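Local coordinates for protein nickel-dependent hydrogenase large subunit (Allochromatium vinosum, PDB 3MYR) that catalyses the reversible oxidation of molecular hydrogen at a nickel-iron centre, as the large subunit of a membrane-bound heterodimeric [NiFe] hydrogenase, at residues 282-287 and 314-319; 299-304 and 395-400. All blocks are in the same frame, centred on the assembly; numbering follows the deposited sequence.

Contact 1: 282-287 and 314-319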
loop_
_atom_site.group_PDB
_atom_site.type_symbol
_atom_site.label_atom_id
_atom_site.label_comp_id
_atom_site.label_asym_id
_atom_site.label_seq_id
_atom_site.Cartn_x
_atom_site.Cartn_y
_atom_site.Cartn_z
ATOM N N LEU B 282 -18.699 1.232 -8.462
ATOM C CA LEU B 282 -19.254 1.175 -7.142
ATOM C C LEU B 282 -18.424 2.043 -6.175
ATOM O O LEU B 282 -17.176 1.939 -6.145
ATOM C CB LEU B 282 -19.276 -0.302 -6.703
ATOM C CG LEU B 282 -19.538 -0.637 -5.239
ATOM C CD1 LEU B 282 -21.039 -0.413 -4.969
ATOM C CD2 LEU B 282 -19.141 -2.074 -4.959
ATOM N N CYS B 283 -19.144 2.831 -5.348
ATOM C CA CYS B 283 -18.566 3.600 -4.253
ATOM C C CYS B 283 -19.336 3.367 -2.966
ATOM O O CYS B 283 -20.553 3.451 -2.970
ATOM C CB CYS B 283 -18.648 5.103 -4.531
ATOM S SG CYS B 283 -17.730 5.576 -5.998
ATOM N N TYR B 284 -18.618 3.208 -1.862
ATOM C CA TYR B 284 -19.253 3.286 -0.557
ATOM C C TYR B 284 -19.296 4.721 -0.053
ATOM O O TYR B 284 -20.071 5.016 0.883
ATOM C CB TYR B 284 -18.535 2.401 0.451
ATOM C CG TYR B 284 -18.390 0.940 0.085
ATOM C CD1 TYR B 284 -19.312 0.305 -0.775
ATOM C CD2 TYR B 284 -17.381 0.146 0.705
ATOM C CE1 TYR B 284 -19.195 -1.085 -1.062
ATOM C CE2 TYR B 284 -17.245 -1.288 0.404
ATOM C CZ TYR B 284 -18.129 -1.852 -0.518
ATOM O OH TYR B 284 -17.975 -3.201 -0.810
ATOM N N GLY B 285 -18.443 5.599 -0.605
ATOM C CA GLY B 285 -18.385 6.986 -0.138
ATOM C C GLY B 285 -17.519 7.136 1.126
ATOM O O GLY B 285 -17.151 6.138 1.777
ATOM N N ASP B 286 -17.130 8.372 1.453
ATOM C CA ASP B 286 -16.245 8.616 2.592
ATOM C C ASP B 286 -16.102 10.114 2.862
ATOM O O ASP B 286 -16.540 10.926 2.052
ATOM C CB ASP B 286 -14.852 8.039 2.314
ATOM C CG ASP B 286 -14.138 7.598 3.605
ATOM O OD1 ASP B 286 -13.339 6.649 3.549
ATOM O OD2 ASP B 286 -14.331 8.248 4.668
ATOM N N LEU B 287 -15.453 10.446 3.973
ATOM C CA LEU B 287 -14.989 11.788 4.284
ATOM C C LEU B 287 -16.134 12.718 4.700
ATOM O O LEU B 287 -16.497 13.670 3.982
ATOM C CB LEU B 287 -14.108 12.395 3.206
ATOM C CG LEU B 287 -12.819 11.549 2.977
ATOM C CD1 LEU B 287 -12.223 11.979 1.615
ATOM C CD2 LEU B 287 -11.775 11.740 4.125
ATOM N N HIS B 314 -27.638 4.276 -8.308
ATOM C CA HIS B 314 -28.342 3.232 -7.537
ATOM C C HIS B 314 -27.828 3.212 -6.097
ATOM O O HIS B 314 -26.651 3.451 -5.846
ATOM C CB HIS B 314 -28.101 1.892 -8.175
ATOM C CG HIS B 314 -28.551 1.820 -9.600
ATOM N ND1 HIS B 314 -29.814 1.394 -9.958
ATOM C CD2 HIS B 314 -27.940 2.185 -10.750
ATOM C CE1 HIS B 314 -29.944 1.440 -11.271
ATOM N NE2 HIS B 314 -28.823 1.923 -11.780
ATOM N N GLU B 315 -28.711 2.963 -5.153
ATOM C CA GLU B 315 -28.344 2.918 -3.739
ATOM C C GLU B 315 -27.595 1.642 -3.407
ATOM O O GLU B 315 -27.870 0.592 -3.967
ATOM C CB GLU B 315 -29.610 2.974 -2.859
ATOM C CG GLU B 315 -30.346 4.260 -3.067
ATOM C CD GLU B 315 -31.595 4.406 -2.173
ATOM O OE1 GLU B 315 -32.296 3.397 -1.872
ATOM O OE2 GLU B 315 -31.871 5.559 -1.799
ATOM N N VAL B 316 -26.722 1.740 -2.408
ATOM C CA VAL B 316 -25.873 0.674 -1.978
ATOM C C VAL B 316 -26.230 0.391 -0.539
ATOM O O VAL B 316 -26.330 1.308 0.272
ATOM C CB VAL B 316 -24.378 1.062 -2.153
ATOM C CG1 VAL B 316 -23.472 -0.058 -1.609
ATOM C CG2 VAL B 316 -24.076 1.260 -3.673
ATOM N N ASP B 317 -26.445 -0.892 -0.255
ATOM C CA ASP B 317 -26.714 -1.398 1.080
ATOM C C ASP B 317 -25.629 -2.466 1.424
ATOM O O ASP B 317 -25.516 -3.564 0.776
ATOM C CB ASP B 317 -28.145 -1.989 1.068
ATOM C CG ASP B 317 -28.603 -2.542 2.454
ATOM O OD1 ASP B 317 -29.801 -2.917 2.554
ATOM O OD2 ASP B 317 -27.771 -2.721 3.389
ATOM N N LEU B 318 -24.787 -2.094 2.384
ATOM C CA LEU B 318 -23.686 -2.931 2.859
ATOM C C LEU B 318 -24.098 -4.178 3.628
ATOM O O LEU B 318 -23.294 -5.116 3.855
ATOM C CB LEU B 318 -22.703 -2.064 3.650
ATOM C CG LEU B 318 -22.158 -1.166 2.542
ATOM C CD1 LEU B 318 -22.238 0.257 2.946
ATOM C CD2 LEU B 318 -20.766 -1.615 2.151
ATOM N N GLU B 319 -25.370 -4.230 3.995
ATOM C CA GLU B 319 -25.811 -5.326 4.825
ATOM C C GLU B 319 -26.808 -6.307 4.224
ATOM O O GLU B 319 -27.036 -7.344 4.817
ATOM C CB GLU B 319 -26.340 -4.802 6.137
ATOM C CG GLU B 319 -25.227 -3.959 6.804
ATOM C CD GLU B 319 -25.494 -3.696 8.228
ATOM O OE1 GLU B 319 -24.834 -4.286 9.125
ATOM O OE2 GLU B 319 -26.418 -2.906 8.448
#
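Leu318 sets one methyl, CD2, squarely over the ring of Tyr284: the carbon stands 3.6 Å from the ring centroid and only 10° off the normal, a CH-pi contact in which all six ring carbons lie at similar range. Beside it, Val316 CG1 comes to the same ring obliquely, 4.3 Å from Tyr284 CD1. The other valine methyl turns to the strand, where Val316 CG2 meets Leu282 CD1 at 3.7 Å. With CG of the tyrosine anti to its carbonyl carbon, chi1 -56° carries the ring out from the strand on the side where Leu282 also projects, under the methyl of Leu318. The contact between the two segments is wholly apolar, Val316 and Leu318 both pointing toward 282-287 while Asp317 between them takes no part.

Asp317 instead closes an Asx turn: OD2 accepts from Glu319 N at 2.9 Å, the N-H approaching from above the carboxylate plane, which shapes the chain just past Leu318. Leu318 O is in turn held by Trp493 NE1, and Ile482 of strand 476-485 touches both Tyr284 and Leu318. On the strand side, Glu484 OE2 accepts from Gly285 N, and Arg302 NE bonds to Tyr284 O, fixing the backbone that carries the ring.

The tyrosine side chain lies about 9 Å from the bound Ni-Fe centre and about 11 Å from the magnesium ion, so this is structural packing in the neighbourhood of the active site, without touching it: an irregular loop laid by its hydrophobic side chains against the interrupted strand 281-288 of a two-stranded antiparallel sheet.

Contact 2: 299-304 and 395-400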
loop_
_atom_site.group_PDB
_atom_site.type_symbol
_atom_site.label_atom_id
_atom_site.label_comp_id
_atom_site.label_asym_id
_atom_site.label_seq_id
_atom_site.Cartn_x
_atom_site.Cartn_y
_atom_site.Cartn_z
ATOM N N LEU B 299 -17.834 13.797 1.439
ATOM C CA LEU B 299 -17.224 14.360 0.234
ATOM C C LEU B 299 -17.353 13.391 -0.995
ATOM O O LEU B 299 -17.778 13.793 -2.072
ATOM C CB LEU B 299 -15.756 14.703 0.517
ATOM C CG LEU B 299 -14.965 15.192 -0.704
ATOM C CD1 LEU B 299 -15.673 16.465 -1.217
ATOM C CD2 LEU B 299 -13.610 15.554 -0.223
ATOM N N PHE B 300 -17.066 12.123 -0.817
ATOM C CA PHE B 300 -17.283 11.156 -1.883
ATOM C C PHE B 300 -18.603 10.452 -1.618
ATOM O O PHE B 300 -18.743 9.804 -0.590
ATOM C CB PHE B 300 -16.169 10.101 -1.860
ATOM C CG PHE B 300 -14.802 10.630 -2.247
ATOM C CD1 PHE B 300 -14.615 11.273 -3.456
ATOM C CD2 PHE B 300 -13.686 10.272 -1.519
ATOM C CE1 PHE B 300 -13.335 11.704 -3.838
ATOM C CE2 PHE B 300 -12.406 10.665 -1.911
ATOM C CZ PHE B 300 -12.221 11.369 -3.063
ATOM N N PRO B 301 -19.568 10.532 -2.561
ATOM C CA PRO B 301 -20.879 9.982 -2.269
ATOM C C PRO B 301 -20.907 8.470 -2.415
ATOM O O PRO B 301 -20.094 7.907 -3.170
ATOM C CB PRO B 301 -21.787 10.652 -3.325
ATOM C CG PRO B 301 -20.817 10.898 -4.471
ATOM C CD PRO B 301 -19.528 11.266 -3.828
ATOM N N ARG B 302 -21.862 7.847 -1.708
ATOM C CA ARG B 302 -22.161 6.424 -1.841
ATOM C C ARG B 302 -23.072 6.215 -3.038
ATOM O O ARG B 302 -24.042 6.947 -3.221
ATOM C CB ARG B 302 -22.882 5.942 -0.580
ATOM C CG ARG B 302 -23.264 4.450 -0.612
ATOM C CD ARG B 302 -23.685 3.900 0.782
ATOM N NE ARG B 302 -22.545 4.085 1.661
ATOM C CZ ARG B 302 -22.555 3.973 2.989
ATOM N NH1 ARG B 302 -21.455 4.292 3.708
ATOM N NH2 ARG B 302 -23.667 3.609 3.578
ATOM N N GLY B 303 -22.825 5.166 -3.812
ATOM C CA GLY B 303 -23.758 4.780 -4.875
ATOM C C GLY B 303 -23.087 3.899 -5.924
ATOM O O GLY B 303 -21.895 3.595 -5.859
ATOM N N ALA B 304 -23.877 3.513 -6.908
ATOM C CA ALA B 304 -23.434 2.626 -7.959
ATOM C C ALA B 304 -23.969 3.172 -9.278
ATOM O O ALA B 304 -25.144 3.579 -9.374
ATOM C CB ALA B 304 -24.023 1.233 -7.719
ATOM N N LEU B 395 -16.587 9.590 -11.534
ATOM C CA LEU B 395 -17.919 9.451 -12.156
ATOM C C LEU B 395 -19.062 9.767 -11.192
ATOM O O LEU B 395 -19.982 10.482 -11.581
ATOM C CB LEU B 395 -18.144 8.113 -12.907
ATOM C CG LEU B 395 -17.184 7.785 -14.067
ATOM C CD1 LEU B 395 -17.314 6.307 -14.418
ATOM C CD2 LEU B 395 -17.506 8.623 -15.309
ATOM N N MET B 396 -18.972 9.286 -9.941
ATOM C CA MET B 396 -20.003 9.545 -8.940
ATOM C C MET B 396 -20.105 11.024 -8.596
ATOM O O MET B 396 -21.198 11.554 -8.438
ATOM C CB MET B 396 -19.709 8.756 -7.660
ATOM C CG MET B 396 -20.980 8.223 -6.951
ATOM S SD MET B 396 -21.888 6.947 -7.912
ATOM C CE MET B 396 -20.671 5.635 -8.206
ATOM N N LEU B 397 -18.963 11.703 -8.480
ATOM C CA LEU B 397 -18.934 13.112 -8.228
ATOM C C LEU B 397 -19.543 13.860 -9.375
ATOM O O LEU B 397 -20.271 14.858 -9.156
ATOM C CB LEU B 397 -17.488 13.627 -7.981
ATOM C CG LEU B 397 -16.958 13.246 -6.580
ATOM C CD1 LEU B 397 -15.421 13.434 -6.484
ATOM C CD2 LEU B 397 -17.690 14.048 -5.486
ATOM N N TYR B 398 -19.172 13.467 -10.598
ATOM C CA TYR B 398 -19.696 14.130 -11.765
ATOM C C TYR B 398 -21.207 13.969 -11.822
ATOM O O TYR B 398 -21.965 14.938 -12.042
ATOM C CB TYR B 398 -19.090 13.482 -13.040
ATOM C CG TYR B 398 -19.206 14.305 -14.330
ATOM C CD1 TYR B 398 -20.166 13.979 -15.317
ATOM C CD2 TYR B 398 -18.396 15.425 -14.525
ATOM C CE1 TYR B 398 -20.264 14.733 -16.513
ATOM C CE2 TYR B 398 -18.485 16.192 -15.662
ATOM C CZ TYR B 398 -19.413 15.841 -16.672
ATOM O OH TYR B 398 -19.457 16.589 -17.823
ATOM N N ALA B 399 -21.649 12.722 -11.673
ATOM C CA ALA B 399 -23.057 12.411 -11.803
ATOM C C ALA B 399 -23.885 13.174 -10.767
ATOM O O ALA B 399 -25.028 13.502 -11.039
ATOM C CB ALA B 399 -23.266 10.903 -11.650
ATOM N N THR B 400 -23.333 13.431 -9.575
ATOM C CA THR B 400 -24.119 14.029 -8.483
ATOM C C THR B 400 -23.920 15.552 -8.442
ATOM O O THR B 400 -24.246 16.186 -7.440
ATOM C CB THR B 400 -23.756 13.443 -7.071
ATOM O OG1 THR B 400 -22.345 13.554 -6.815
ATOM C CG2 THR B 400 -24.098 11.952 -6.986
#
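The Phe300 ring is met at its edge, close to its plane, by Leu397 CD1, which lies 3.8 Å from Phe300 CE1; Arg393, one turn earlier on the helix, makes a cation-pi contact with the same ring. Leu397 carries CG anti to its carbonyl carbon (chi1 -75°), and its two methyls divide the work: CD1 goes to the phenylalanine, while CD2 packs against Pro301 CD at 3.7 Å and approaches Leu299 O at 3.4 Å. The proline ring projects toward the helix. Its CG touches Met396 CG at 3.7 Å, the two side chains running past each other in opposite directions, and Thr400 OG1 lies near the same proline carbon.

Met396 bends at chi2 (66°) and chi3 (57°), laying its thioether along the strand toward Gly303: SD lies beside the Gly303 carbonyl group, and CE rests 3.3 Å from Gly303 O. A side chain on Gly303 would point at the sulfur, and with the backbone turned as it is there, a CB would also run into the carbonyl O of Arg302. An alanine in place of Met396 removes CG, SD and CE, and is likely to open a gap beside Gly303 and leave Pro301 CG without its methionine neighbour.

Where helix 390-399 ends, Thr400 OG1 donates to Met396 O at 2.8 Å, and Thr400 N reaches that oxygen from the opposite face of its plane. Two donors thus satisfy the carbonyl of the residue whose side chain reaches Gly303. The contact itself is made by van der Waals packing, including two methyls against backbone carbonyl oxygens, and not by hydrogen bonds, implying that helix and strand are joined by the fit of methyls, proline ring and thioether.

In the fold
From the N terminus, strand 281-288 comes first, a loop of eleven residues leads into its antiparallel neighbour 300-305, and the loop holding 314-319 then doubles back to 282-287, so contact 1 closes a short loop. Contact 2 starts inside that loop, at 299-304, and closes a much longer one at the end of helix 390-399. The two loops therefore cross rather than nest. Strand 300-305 carries both: it bonds to 281-288 (Cys283 with Gly303), and the 314-319 loop lies on it, His314 N on Ala304 O and Val316 CG2 on Gly303. The centres of contact 1 and contact 2 are about 10 Å apart. Together they tie a loop and a helix to the same small sheet.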